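Hypothetical protein (Pseudomonas putida, PDB 2HLJ) probably acts on acyl-CoA thioesters, consistent with a hotdog-fold thioesterase-like enzyme that hydrolyses or transfers acyl groups, possibly on betainyl-CoA. Local coordinates at residues R9-E14 with G73-V78; G21-A26 with H68-G73. All blocks are in the same frame, centred on the assembly; numbering follows the deposited sequence.

Contact 1: residues R9-E14 with G73-V78; sequences RTTVQE and GTEVWV
Arg-9 and Trp-77 are a non-hydrogen-bonded pair of two antiparallel strands, their side chains lying side by side on one face of the sheet. The arginine chain, extended from CG to NE, runs alongside the tryptophan: Arg-9 CG packs on Trp-77 CB at 4.0 Å, and Arg-9 NH1 comes within 4.1 Å of Trp-77 CE3. The guanidinium and indole planes are 58° apart, so the two groups meet obliquely and do not stack. At chi1 70° the indole sits between its own backbone N and carbonyl carbon and leads off from the strand 9-11, where its ring meets that of His-97 with the planes nearly parallel; Trp-77 NE1 is hydrogen-bonded to Gln-79.

Two residues on, Thr-11 and Glu-75 repeat this side-by-side arrangement on the same face. Thr-11 OG1 lies 3.5 Å from Glu-75 CG, touching the aliphatic part of the glutamate, while Thr-11 CG2 reaches the carbonyl of Gly-73.

The opposite face carries Thr-10 and Val-76, the hydrogen-bonded pair, whose methyls Thr-10 CG2 and Val-76 CG2 are 4.1 Å apart. Their backbones are joined both ways by nearly straight bonds, Val-76 N to Thr-10 O at 2.9 Å and Thr-10 N to Val-76 O at 3.0 Å. Past the end of strand 9-11 the pairing persists: Val-12 N donates to Thr-74 O and Gly-73 N to Val-12 O, each at 2.9 Å. The buried side chain of Val-12 touches Val-17 and Val-70.

Strand 6-11, the outermost of the hotdog sheet within this chain, is thus held here by two backbone hydrogen bonds, with two more through Val-12 beyond its end. These bonds carry the polar part of the contact; across it the side chains meet by van der Waals contact, exposed Arg-9, Thr-11 and Glu-75 on one face, Thr-10 with buried Val-76 on the other.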
loop_
_atom_site.group_PDB
_atom_site.type_symbol
_atom_site.label_atom_id
_atom_site.label_comp_id
_atom_site.label_asym_id
_atom_site.label_seq_id
_atom_site.Cartn_x
_atom_site.Cartn_y
_atom_site.Cartn_z
ATOM N N ARG A 9 7.308 5.561 -15.618
ATOM C CA ARG A 9 7.985 6.803 -15.229
ATOM C C ARG A 9 6.972 7.891 -15.066
ATOM O O ARG A 9 6.018 7.972 -15.853
ATOM C CB ARG A 9 8.934 7.301 -16.314
ATOM C CG ARG A 9 9.909 6.308 -16.851
ATOM C CD ARG A 9 10.686 6.964 -18.003
ATOM N NE ARG A 9 11.727 6.106 -18.544
ATOM C CZ ARG A 9 12.941 5.955 -18.007
ATOM N NH1 ARG A 9 13.297 6.597 -16.885
ATOM N NH2 ARG A 9 13.818 5.144 -18.601
ATOM N N THR A 10 7.192 8.763 -14.074
ATOM C CA THR A 10 6.302 9.902 -13.867
ATOM C C THR A 10 7.036 10.980 -13.058
ATOM O O THR A 10 8.160 10.770 -12.583
ATOM C CB THR A 10 4.926 9.488 -13.196
ATOM O OG1 THR A 10 3.985 10.563 -13.258
ATOM C CG2 THR A 10 5.089 9.065 -11.744
ATOM N N THR A 11 6.429 12.154 -13.001
ATOM C CA THR A 11 6.902 13.271 -12.174
ATOM C C THR A 11 5.888 13.431 -11.038
ATOM O O THR A 11 4.688 13.444 -11.282
ATOM C CB THR A 11 7.069 14.548 -13.035
ATOM O OG1 THR A 11 8.096 14.325 -14.001
ATOM C CG2 THR A 11 7.490 15.744 -12.220
ATOM N N VAL A 12 6.362 13.499 -9.789
ATOM C CA VAL A 12 5.463 13.694 -8.640
ATOM C C VAL A 12 4.733 15.032 -8.742
ATOM O O VAL A 12 5.360 16.092 -8.744
ATOM C CB VAL A 12 6.206 13.641 -7.334
ATOM C CG1 VAL A 12 5.298 13.994 -6.133
ATOM C CG2 VAL A 12 6.885 12.259 -7.177
ATOM N N GLN A 13 3.403 14.949 -8.728
ATOM C CA GLN A 13 2.512 16.084 -8.947
ATOM C C GLN A 13 2.031 16.621 -7.593
ATOM O O GLN A 13 2.098 15.926 -6.598
ATOM C CB GLN A 13 1.304 15.655 -9.820
ATOM C CG GLN A 13 1.010 14.120 -9.918
ATOM C CD GLN A 13 -0.106 13.787 -10.927
ATOM O OE1 GLN A 13 0.142 13.206 -11.991
ATOM N NE2 GLN A 13 -1.328 14.143 -10.587
ATOM N N GLU A 14 1.565 17.867 -7.584
ATOM C CA GLU A 14 1.111 18.526 -6.381
ATOM C C GLU A 14 -0.072 17.825 -5.718
ATOM O O GLU A 14 -0.226 17.941 -4.518
ATOM C CB GLU A 14 0.741 19.968 -6.662
ATOM C CG GLU A 14 0.711 20.841 -5.419
ATOM C CD GLU A 14 0.648 22.348 -5.731
ATOM O OE1 GLU A 14 0.912 22.752 -6.888
ATOM O OE2 GLU A 14 0.339 23.115 -4.792
ATOM N N GLY A 73 7.824 17.309 -7.705
ATOM C CA GLY A 73 8.579 17.520 -8.950
ATOM C C GLY A 73 9.674 16.513 -9.213
ATOM O O GLY A 73 10.321 16.538 -10.259
ATOM N N THR A 74 9.888 15.592 -8.294
ATOM C CA THR A 74 10.861 14.582 -8.519
ATOM C C THR A 74 10.429 13.672 -9.678
ATOM O O THR A 74 9.259 13.218 -9.733
ATOM C CB THR A 74 11.075 13.757 -7.254
ATOM O OG1 THR A 74 11.442 14.630 -6.174
ATOM C CG2 THR A 74 12.184 12.752 -7.471
ATOM N N GLU A 75 11.361 13.434 -10.613
ATOM C CA GLU A 75 11.156 12.476 -11.703
ATOM C C GLU A 75 11.543 11.110 -11.184
ATOM O O GLU A 75 12.670 10.906 -10.787
ATOM C CB GLU A 75 12.012 12.836 -12.912
ATOM C CG GLU A 75 11.588 14.175 -13.541
ATOM C CD GLU A 75 12.705 14.846 -14.372
ATOM O OE1 GLU A 75 13.722 15.296 -13.783
ATOM O OE2 GLU A 75 12.533 14.951 -15.603
ATOM N N VAL A 76 10.600 10.183 -11.195
ATOM C CA VAL A 76 10.837 8.872 -10.637
ATOM C C VAL A 76 10.482 7.818 -11.667
ATOM O O VAL A 76 9.721 8.079 -12.595
ATOM C CB VAL A 76 10.034 8.632 -9.308
ATOM C CG1 VAL A 76 10.476 9.611 -8.199
ATOM C CG2 VAL A 76 8.492 8.658 -9.527
ATOM N N TRP A 77 11.030 6.625 -11.481
ATOM C CA TRP A 77 10.685 5.476 -12.297
ATOM C C TRP A 77 10.591 4.222 -11.455
ATOM O O TRP A 77 11.180 4.130 -10.366
ATOM C CB TRP A 77 11.698 5.258 -13.456
ATOM C CG TRP A 77 13.052 4.794 -13.099
ATOM C CD1 TRP A 77 13.456 3.491 -12.903
ATOM C CD2 TRP A 77 14.222 5.599 -12.945
ATOM N NE1 TRP A 77 14.798 3.460 -12.621
ATOM C CE2 TRP A 77 15.286 4.739 -12.625
ATOM C CE3 TRP A 77 14.472 6.978 -13.021
ATOM C CZ2 TRP A 77 16.580 5.206 -12.375
ATOM C CZ3 TRP A 77 15.758 7.429 -12.790
ATOM C CH2 TRP A 77 16.786 6.547 -12.450
ATOM N N VAL A 78 9.866 3.241 -11.999
ATOM C CA VAL A 78 9.705 1.948 -11.348
ATOM C C VAL A 78 10.496 0.885 -12.049
ATOM O O VAL A 78 10.436 0.780 -13.268
ATOM C CB VAL A 78 8.206 1.520 -11.339
ATOM C CG1 VAL A 78 8.008 0.281 -10.507
ATOM C CG2 VAL A 78 7.349 2.647 -10.839
#

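Contact 2: residues G21-A26 with H68-G73; sequences GHLRDA and HEVKLG
The connection leading into helix 25-43, the long helix of the hotdog fold, is fastened to the loop between strands 57-66 and 75-85 through a single backbone bridge of His-22 with Lys-71. Two hydrogen bonds flank that pair: Leu-23 N to Val-70 O, 2.7 Å and nearly straight at 169°, and Leu-72 N to Gly-21 O, 2.9 Å, with the donor in the carbonyl plane. A water bridges one step further, donating to Leu-23 O and accepting from Val-70 N.

The imidazole of His-22 meets Glu-69 over one face and Lys-71 at its edge. Glu-69 CB lies 4.0 Å from the ring centroid, 9° off the normal, a CH-pi contact. Lys-71 has its CG in the ring plane, and a bend at chi4 of -59° brings Lys-71 NZ to 3.2 Å from His-22 NE2, a weak hydrogen bond in which the lysine donates.

In this hotdog fold the helix packs against the sheet, and Leu-23 lies just before its start: Leu-23 CB meets Val-70 CB at 3.9 Å, and both side chains also touch Tyr-28 of the helix. Beyond Leu-23 the chain turns to the dimer interface, where Arg-24 forms a salt bridge with Asp-37 of the second subunit and Asp-25 hydrogen-bonds to Ser-33 and Thr-59 of that subunit.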
loop_
_atom_site.group_PDB
_atom_site.type_symbol
_atom_site.label_atom_id
_atom_site.label_comp_id
_atom_site.label_asym_id
_atom_site.label_seq_id
_atom_site.Cartn_x
_atom_site.Cartn_y
_atom_site.Cartn_z
ATOM N N GLY A 21 5.215 18.957 0.997
ATOM C CA GLY A 21 5.742 18.667 -0.328
ATOM C C GLY A 21 6.283 17.261 -0.460
ATOM O O GLY A 21 6.980 16.970 -1.429
ATOM N N HIS A 22 5.900 16.375 0.466
ATOM C CA HIS A 22 6.318 14.967 0.386
ATOM C C HIS A 22 5.231 14.035 -0.125
ATOM O O HIS A 22 4.074 14.116 0.279
ATOM C CB HIS A 22 6.804 14.477 1.725
ATOM C CG HIS A 22 8.087 15.108 2.145
ATOM N ND1 HIS A 22 8.410 15.329 3.462
ATOM C CD2 HIS A 22 9.098 15.635 1.413
ATOM C CE1 HIS A 22 9.582 15.932 3.525
ATOM N NE2 HIS A 22 10.028 16.118 2.298
ATOM N N LEU A 23 5.644 13.131 -1.007
ATOM C CA LEU A 23 4.782 12.117 -1.573
ATOM C C LEU A 23 4.090 11.339 -0.438
ATOM O O LEU A 23 4.754 10.782 0.451
ATOM C CB LEU A 23 5.616 11.196 -2.464
ATOM C CG LEU A 23 4.891 10.095 -3.259
ATOM C CD1 LEU A 23 3.830 10.679 -4.162
ATOM C CD2 LEU A 23 5.883 9.281 -4.039
ATOM N N ARG A 24 2.757 11.322 -0.463
ATOM C CA ARG A 24 1.965 10.530 0.505
ATOM C C ARG A 24 2.167 9.033 0.263
ATOM O O ARG A 24 2.337 8.601 -0.896
ATOM C CB ARG A 24 0.478 10.920 0.416
ATOM C CG ARG A 24 -0.445 10.073 1.313
ATOM C CD ARG A 24 -1.895 10.382 1.039
ATOM N NE ARG A 24 -2.252 11.735 1.443
ATOM C CZ ARG A 24 -2.507 12.084 2.703
ATOM N NH1 ARG A 24 -2.435 11.191 3.712
ATOM N NH2 ARG A 24 -2.817 13.343 2.956
ATOM N N ASP A 25 2.154 8.255 1.347
ATOM C CA ASP A 25 2.432 6.818 1.323
ATOM C C ASP A 25 1.606 6.075 0.268
ATOM O O ASP A 25 2.139 5.238 -0.479
ATOM C CB ASP A 25 2.209 6.168 2.720
ATOM C CG ASP A 25 0.825 6.493 3.357
ATOM O OD1 ASP A 25 -0.089 7.133 2.736
ATOM O OD2 ASP A 25 0.682 6.128 4.531
ATOM N N ALA A 26 0.322 6.419 0.154
ATOM C CA ALA A 26 -0.548 5.674 -0.766
ATOM C C ALA A 26 -0.176 5.895 -2.242
ATOM O O ALA A 26 -0.434 5.044 -3.107
ATOM C CB ALA A 26 -1.998 6.030 -0.520
ATOM N N HIS A 68 12.760 6.424 1.691
ATOM C CA HIS A 68 13.029 7.840 1.514
ATOM C C HIS A 68 11.799 8.611 1.082
ATOM O O HIS A 68 10.934 8.128 0.324
ATOM C CB HIS A 68 14.104 8.039 0.461
ATOM C CG HIS A 68 15.412 7.437 0.844
ATOM N ND1 HIS A 68 16.288 8.067 1.699
ATOM C CD2 HIS A 68 15.968 6.243 0.541
ATOM C CE1 HIS A 68 17.345 7.295 1.883
ATOM N NE2 HIS A 68 17.172 6.179 1.199
ATOM N N GLU A 69 11.723 9.813 1.616
ATOM C CA GLU A 69 10.739 10.807 1.183
ATOM C C GLU A 69 10.998 11.168 -0.258
ATOM O O GLU A 69 12.139 11.130 -0.739
ATOM C CB GLU A 69 10.794 12.055 2.075
ATOM C CG GLU A 69 11.989 12.987 1.796
ATOM C CD GLU A 69 13.361 12.361 2.157
ATOM O OE1 GLU A 69 13.408 11.424 3.001
ATOM O OE2 GLU A 69 14.391 12.812 1.599
ATOM N N VAL A 70 9.931 11.530 -0.956
ATOM C CA VAL A 70 10.037 11.950 -2.332
ATOM C C VAL A 70 9.322 13.272 -2.437
ATOM O O VAL A 70 8.179 13.413 -2.010
ATOM C CB VAL A 70 9.437 10.889 -3.280
ATOM C CG1 VAL A 70 9.555 11.333 -4.700
ATOM C CG2 VAL A 70 10.152 9.542 -3.072
ATOM N N LYS A 71 10.019 14.257 -2.973
ATOM C CA LYS A 71 9.540 15.610 -2.951
ATOM C C LYS A 71 8.778 15.960 -4.244
ATOM O O LYS A 71 8.973 15.356 -5.310
ATOM C CB LYS A 71 10.709 16.594 -2.718
ATOM C CG LYS A 71 11.454 16.458 -1.386
ATOM C CD LYS A 71 12.615 17.432 -1.350
ATOM C CE LYS A 71 13.438 17.349 -0.065
ATOM N NZ LYS A 71 12.646 17.618 1.178
ATOM N N LEU A 72 7.924 16.961 -4.143
ATOM C CA LEU A 72 7.302 17.576 -5.331
ATOM C C LEU A 72 8.253 17.751 -6.521
ATOM O O LEU A 72 9.348 18.279 -6.371
ATOM C CB LEU A 72 6.757 18.944 -4.967
ATOM C CG LEU A 72 5.969 19.693 -6.052
ATOM C CD1 LEU A 72 4.694 18.913 -6.406
ATOM C CD2 LEU A 72 5.611 21.077 -5.534
ATOM N N GLY A 73 7.824 17.309 -7.705
ATOM C CA GLY A 73 8.579 17.520 -8.950
ATOM C C GLY A 73 9.674 16.513 -9.213
ATOM O O GLY A 73 10.321 16.538 -10.259
HETATM O O HOH W 1 7.453 11.053 0.626
#

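How the contacts relate
The two contacts share Gly-73 and have centres about 9 Å apart. Residues 68-73 run straight on into 73-78, so one continuous piece of chain pairs first with 21-26 and then with the end of strand 6-11. An apolar pair joins them, Val-12 CG2 of contact 1 lying 3.8 Å from Val-70 CG1 of contact 2, and Leu-72 CD1 packs on the backbone at Glu-14 N, 3.5 Å away. A hydrogen bond from Thr-74 OG1 to Lys-71 O adds a polar tie. Contact 1 joins strand 6-11 to strand 75-85, and contact 2 joins the approach to helix 25-43, whose first residues reach the second subunit, to the loop ahead of strand 75-85.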